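Local coordinates for uncharacterized protein (Legionella pneumophila subsp. pneumophila, PDB 5L0L) that is of unknown function but carries a HIT-related domain, and so may bind or hydrolyse nucleotide-like phosphate compounds in the manner of HIT proteins, at residues A[42-55]-A[127-141]. Residues are numbered along the deposited sequence; the frame is centred on the assembly and turned at random. Where two conformers were deposited one is given.
Sequences NPTDCRGYRIIIRY and LHLHMWGRGDPDMEY. With SO4 (sulfate ion), chain C.
L127 opens the pairing by accepting the amide of Y55 at its carbonyl O, while its CB packs against the CB of Y55 at 3.8 Å. H128 comes next, its ring alongside I52, whose CG2 lies 4.0 Å from CD2; NE2 then reaches O1 of a sulfate at 2.9 Å, and ND1 is held by M126 O. L129 exchanges both backbone bonds with I53, in an antiparallel six-stranded sheet where strand 128-134 lies between 51-58 and 96-101; I53 also packs on V82 of helix 73-92. H130 returns to the sulfate, donating from NE2 to O3 at 2.9 Å, while ND1 meets a water in the ring plane. That water, 2.9 Å from R50 NE, also binds N42 ND2 and I51 O; with the sulfate it probably holds the ring's rotation. H128 and H130, with one residue between them, recall the last two histidines of the His-x-His-x-His motif of HIT proteins, M126 probably replacing the first; the sulfate, probably from the crystallisation liquor, perhaps marks a phosphate site. M131, a selenomethionine, carries CG anti to its N (chi1 -179°) on the face shared with I51, I53 and L129, its CB 3.7 Å from I51 CG1. W132 CB lies along R50 CG; D45, gripped side-on by R47 NE and NH2, helps position that guanidinium by taking R50 NH1 on OD2. G133 N bonds G48 O, and Y141 CB sits at the ring edge of Y49, whose hydroxyl bonds V145 O.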
# COMPACT_ATOMS: atom_id res chain seq x y z
N ASN A 42 7.46 -14.17 0.01
CA ASN A 42 7.06 -14.42 1.39
C ASN A 42 7.31 -15.90 1.74
O ASN A 42 6.72 -16.77 1.10
CB ASN A 42 5.59 -14.05 1.59
CG ASN A 42 5.20 -14.07 3.05
OD1 ASN A 42 5.40 -15.08 3.74
ND2 ASN A 42 4.63 -12.98 3.53
N PRO A 43 8.17 -16.18 2.73
CA PRO A 43 8.52 -17.59 2.99
C PRO A 43 7.40 -18.43 3.57
O PRO A 43 7.48 -19.65 3.48
CB PRO A 43 9.67 -17.53 4.00
CG PRO A 43 9.82 -16.12 4.39
CD PRO A 43 9.00 -15.23 3.51
N THR A 44 6.38 -17.79 4.14
CA THR A 44 5.29 -18.53 4.80
C THR A 44 3.94 -18.54 4.10
O THR A 44 3.05 -19.23 4.56
CB THR A 44 5.10 -18.03 6.25
OG1 THR A 44 4.68 -16.67 6.25
CG2 THR A 44 6.38 -18.17 7.01
N ASP A 45 3.80 -17.82 2.98
CA ASP A 45 2.54 -17.75 2.29
C ASP A 45 2.80 -17.53 0.80
O ASP A 45 3.25 -16.46 0.40
CB ASP A 45 1.70 -16.60 2.87
CG ASP A 45 0.26 -16.61 2.36
OD1 ASP A 45 -0.19 -17.60 1.73
OD2 ASP A 45 -0.43 -15.60 2.61
N CYS A 46 2.47 -18.55 -0.00
CA CYS A 46 2.65 -18.50 -1.45
C CYS A 46 1.47 -17.93 -2.19
O CYS A 46 1.58 -17.67 -3.39
CB CYS A 46 2.95 -19.91 -2.01
SG CYS A 46 1.63 -21.12 -1.88
N ARG A 47 0.34 -17.71 -1.50
CA ARG A 47 -0.85 -17.20 -2.19
C ARG A 47 -0.57 -15.85 -2.87
O ARG A 47 0.07 -14.96 -2.27
CB ARG A 47 -2.02 -17.02 -1.24
CG ARG A 47 -2.46 -18.32 -0.57
CD ARG A 47 -3.57 -18.08 0.43
NE ARG A 47 -3.12 -17.13 1.44
CZ ARG A 47 -3.87 -16.20 2.02
NH1 ARG A 47 -5.16 -16.09 1.78
NH2 ARG A 47 -3.31 -15.38 2.89
N GLY A 48 -1.06 -15.71 -4.09
CA GLY A 48 -0.90 -14.50 -4.87
C GLY A 48 0.55 -14.16 -5.24
O GLY A 48 0.84 -13.03 -5.63
N TYR A 49 1.44 -15.14 -5.14
CA TYR A 49 2.88 -14.93 -5.28
C TYR A 49 3.35 -13.76 -4.40
O TYR A 49 4.08 -12.89 -4.87
CB TYR A 49 3.27 -14.71 -6.76
CG TYR A 49 2.72 -15.68 -7.80
CD1 TYR A 49 2.44 -17.02 -7.49
CD2 TYR A 49 2.48 -15.26 -9.09
CE1 TYR A 49 1.94 -17.88 -8.46
CE2 TYR A 49 2.03 -16.12 -10.08
CZ TYR A 49 1.75 -17.42 -9.77
OH TYR A 49 1.26 -18.26 -10.71
N ARG A 50 2.90 -13.72 -3.14
CA ARG A 50 3.23 -12.61 -2.24
C ARG A 50 4.73 -12.35 -2.18
O ARG A 50 5.52 -13.31 -2.01
CB ARG A 50 2.76 -12.90 -0.82
CG ARG A 50 1.33 -12.60 -0.52
CD ARG A 50 0.99 -13.10 0.89
NE ARG A 50 1.54 -12.23 1.92
CZ ARG A 50 1.15 -12.23 3.20
NH1 ARG A 50 0.28 -13.12 3.66
NH2 ARG A 50 1.66 -11.33 4.04
N ILE A 51 5.11 -11.07 -2.25
CA ILE A 51 6.46 -10.63 -1.92
C ILE A 51 6.43 -9.70 -0.70
O ILE A 51 5.39 -9.15 -0.34
CB ILE A 51 7.16 -9.91 -3.08
CG1 ILE A 51 6.40 -8.67 -3.50
CG2 ILE A 51 7.41 -10.90 -4.23
CD1 ILE A 51 7.14 -7.77 -4.46
N ILE A 52 7.58 -9.59 -0.06
CA ILE A 52 7.82 -8.58 0.99
C ILE A 52 8.93 -7.67 0.46
O ILE A 52 9.97 -8.14 -0.02
CB ILE A 52 8.28 -9.22 2.29
CG1 ILE A 52 7.26 -10.26 2.78
CG2 ILE A 52 8.53 -8.15 3.37
CD1 ILE A 52 7.80 -11.18 3.86
N ILE A 53 8.69 -6.37 0.53
CA ILE A 53 9.66 -5.36 0.19
C ILE A 53 10.02 -4.72 1.51
O ILE A 53 9.11 -4.23 2.22
CB ILE A 53 9.07 -4.31 -0.76
CG1 ILE A 53 8.55 -4.99 -2.03
CG2 ILE A 53 10.12 -3.22 -1.05
CD1 ILE A 53 7.93 -4.04 -3.03
N ARG A 54 11.31 -4.78 1.86
CA ARG A 54 11.77 -4.40 3.18
C ARG A 54 12.96 -3.46 3.12
O ARG A 54 13.89 -3.64 2.34
CB ARG A 54 12.09 -5.66 4.00
CG ARG A 54 12.78 -5.42 5.34
CD ARG A 54 14.27 -5.45 5.18
NE ARG A 54 15.00 -5.37 6.47
CZ ARG A 54 15.42 -6.42 7.19
NH1 ARG A 54 15.20 -7.69 6.82
NH2 ARG A 54 16.08 -6.19 8.30
N TYR A 55 12.92 -2.44 3.98
CA TYR A 55 14.03 -1.49 4.07
C TYR A 55 15.09 -2.12 4.95
O TYR A 55 14.83 -2.44 6.11
CB TYR A 55 13.51 -0.20 4.73
CG TYR A 55 14.56 0.83 5.05
CD1 TYR A 55 15.50 1.20 4.11
CD2 TYR A 55 14.56 1.47 6.29
CE1 TYR A 55 16.47 2.18 4.42
CE2 TYR A 55 15.51 2.45 6.60
CZ TYR A 55 16.47 2.77 5.66
OH TYR A 55 17.42 3.77 5.96
N LEU A 127 10.53 -1.25 8.43
CA LEU A 127 9.77 -0.56 7.36
C LEU A 127 9.63 -1.56 6.20
O LEU A 127 10.61 -1.98 5.62
CB LEU A 127 10.47 0.70 6.90
CG LEU A 127 9.84 1.48 5.74
CD1 LEU A 127 8.47 1.99 6.10
CD2 LEU A 127 10.78 2.60 5.32
N HIS A 128 8.40 -1.97 5.92
CA HIS A 128 8.20 -3.03 4.91
C HIS A 128 6.78 -3.03 4.45
O HIS A 128 5.89 -2.56 5.16
CB HIS A 128 8.60 -4.42 5.45
CG HIS A 128 7.64 -5.01 6.44
ND1 HIS A 128 7.44 -4.49 7.70
CD2 HIS A 128 6.79 -6.06 6.33
CE1 HIS A 128 6.55 -5.22 8.35
NE2 HIS A 128 6.13 -6.18 7.53
N LEU A 129 6.54 -3.58 3.25
CA LEU A 129 5.20 -3.75 2.77
C LEU A 129 5.08 -5.06 2.00
O LEU A 129 6.08 -5.68 1.64
CB LEU A 129 4.71 -2.57 1.94
CG LEU A 129 5.37 -2.16 0.63
CD1 LEU A 129 4.99 -3.07 -0.52
CD2 LEU A 129 5.00 -0.72 0.30
N HIS A 130 3.83 -5.44 1.78
CA HIS A 130 3.45 -6.71 1.14
C HIS A 130 2.86 -6.37 -0.21
O HIS A 130 2.13 -5.40 -0.33
CB HIS A 130 2.38 -7.42 1.96
CG HIS A 130 2.79 -7.69 3.36
ND1 HIS A 130 3.56 -8.77 3.70
CD2 HIS A 130 2.61 -6.97 4.49
CE1 HIS A 130 3.84 -8.71 5.00
NE2 HIS A 130 3.22 -7.65 5.51
N MSE A 131 3.13 -7.20 -1.20
CA MSE A 131 2.56 -7.03 -2.54
C MSE A 131 2.21 -8.41 -3.08
O MSE A 131 2.88 -9.42 -2.75
CB MSE A 131 3.55 -6.28 -3.44
CG MSE A 131 2.99 -6.06 -4.82
SE MSE A 131 4.21 -5.00 -5.97
CE MSE A 131 4.22 -3.35 -4.94
N TRP A 132 1.13 -8.50 -3.86
CA TRP A 132 0.69 -9.78 -4.40
C TRP A 132 -0.17 -9.53 -5.62
O TRP A 132 -0.47 -8.35 -5.95
CB TRP A 132 -0.09 -10.59 -3.33
CG TRP A 132 -1.31 -9.87 -2.87
CD1 TRP A 132 -2.59 -10.04 -3.31
CD2 TRP A 132 -1.38 -8.82 -1.87
NE1 TRP A 132 -3.44 -9.16 -2.69
CE2 TRP A 132 -2.73 -8.41 -1.79
CE3 TRP A 132 -0.43 -8.20 -1.05
CZ2 TRP A 132 -3.17 -7.42 -0.91
CZ3 TRP A 132 -0.86 -7.17 -0.22
CH2 TRP A 132 -2.20 -6.79 -0.16
N GLY A 133 -0.51 -10.60 -6.31
CA GLY A 133 -1.32 -10.52 -7.54
C GLY A 133 -2.69 -11.16 -7.35
O GLY A 133 -2.84 -12.12 -6.55
N ARG A 134 -3.67 -10.64 -8.09
CA ARG A 134 -5.01 -11.19 -8.17
C ARG A 134 -5.36 -11.62 -9.60
O ARG A 134 -4.95 -11.02 -10.60
CB ARG A 134 -6.07 -10.18 -7.65
CG ARG A 134 -5.78 -9.60 -6.27
CD ARG A 134 -5.78 -10.69 -5.17
NE ARG A 134 -7.08 -11.34 -5.03
CZ ARG A 134 -8.12 -10.81 -4.37
NH1 ARG A 134 -9.25 -11.48 -4.34
NH2 ARG A 134 -8.04 -9.64 -3.72
N GLY A 135 -6.19 -12.63 -9.66
CA GLY A 135 -6.62 -13.22 -10.91
C GLY A 135 -7.30 -14.55 -10.67
O GLY A 135 -7.85 -14.76 -9.59
N ASP A 136 -7.31 -15.43 -11.68
CA ASP A 136 -7.91 -16.74 -11.49
C ASP A 136 -7.04 -17.54 -10.51
O ASP A 136 -5.91 -17.89 -10.84
CB ASP A 136 -8.00 -17.47 -12.85
CG ASP A 136 -8.57 -18.87 -12.74
OD1 ASP A 136 -8.82 -19.40 -11.64
OD2 ASP A 136 -8.76 -19.46 -13.83
N PRO A 137 -7.57 -17.86 -9.32
CA PRO A 137 -6.75 -18.60 -8.36
C PRO A 137 -6.24 -19.94 -8.82
O PRO A 137 -5.20 -20.37 -8.34
CB PRO A 137 -7.69 -18.79 -7.17
CG PRO A 137 -8.66 -17.65 -7.28
CD PRO A 137 -8.90 -17.55 -8.76
N ASP A 138 -6.95 -20.57 -9.76
CA ASP A 138 -6.52 -21.86 -10.29
C ASP A 138 -5.59 -21.77 -11.50
O ASP A 138 -5.09 -22.81 -11.95
CB ASP A 138 -7.75 -22.70 -10.68
CG ASP A 138 -8.48 -23.28 -9.48
OD1 ASP A 138 -7.82 -23.49 -8.43
OD2 ASP A 138 -9.69 -23.62 -9.58
N MSE A 139 -5.33 -20.58 -12.03
CA MSE A 139 -4.46 -20.45 -13.20
C MSE A 139 -3.00 -20.44 -12.78
O MSE A 139 -2.63 -19.74 -11.83
CB MSE A 139 -4.85 -19.17 -13.94
CG MSE A 139 -3.87 -18.70 -14.99
SE MSE A 139 -3.91 -19.90 -16.54
CE MSE A 139 -4.25 -18.59 -17.98
N GLU A 140 -2.16 -21.20 -13.49
CA GLU A 140 -0.71 -21.18 -13.26
C GLU A 140 -0.08 -20.10 -14.12
O GLU A 140 0.45 -20.37 -15.20
CB GLU A 140 -0.12 -22.59 -13.49
CG GLU A 140 -0.79 -23.61 -12.54
CD GLU A 140 -0.10 -24.97 -12.48
OE1 GLU A 140 0.62 -25.33 -13.42
OE2 GLU A 140 -0.30 -25.68 -11.46
N TYR A 141 -0.13 -18.87 -13.62
CA TYR A 141 0.44 -17.70 -14.31
C TYR A 141 1.95 -17.89 -14.49
O TYR A 141 2.54 -17.45 -15.49
CB TYR A 141 0.11 -16.39 -13.59
CG TYR A 141 -1.34 -16.00 -13.64
CD1 TYR A 141 -2.24 -16.44 -12.67
CD2 TYR A 141 -1.83 -15.17 -14.64
CE1 TYR A 141 -3.58 -16.07 -12.71
CE2 TYR A 141 -3.18 -14.81 -14.70
CZ TYR A 141 -4.05 -15.26 -13.74
OH TYR A 141 -5.38 -14.90 -13.81
S SO4 C . 2.87 -7.40 8.92
O1 SO4 C . 4.22 -7.99 8.66
O2 SO4 C . 2.90 -7.19 10.36
O3 SO4 C . 2.93 -6.23 8.05
O4 SO4 C . 2.10 -8.57 8.49
O HOH W 1 3.91 -10.63 1.65
O HOH W 2 13.42 -1.33 8.52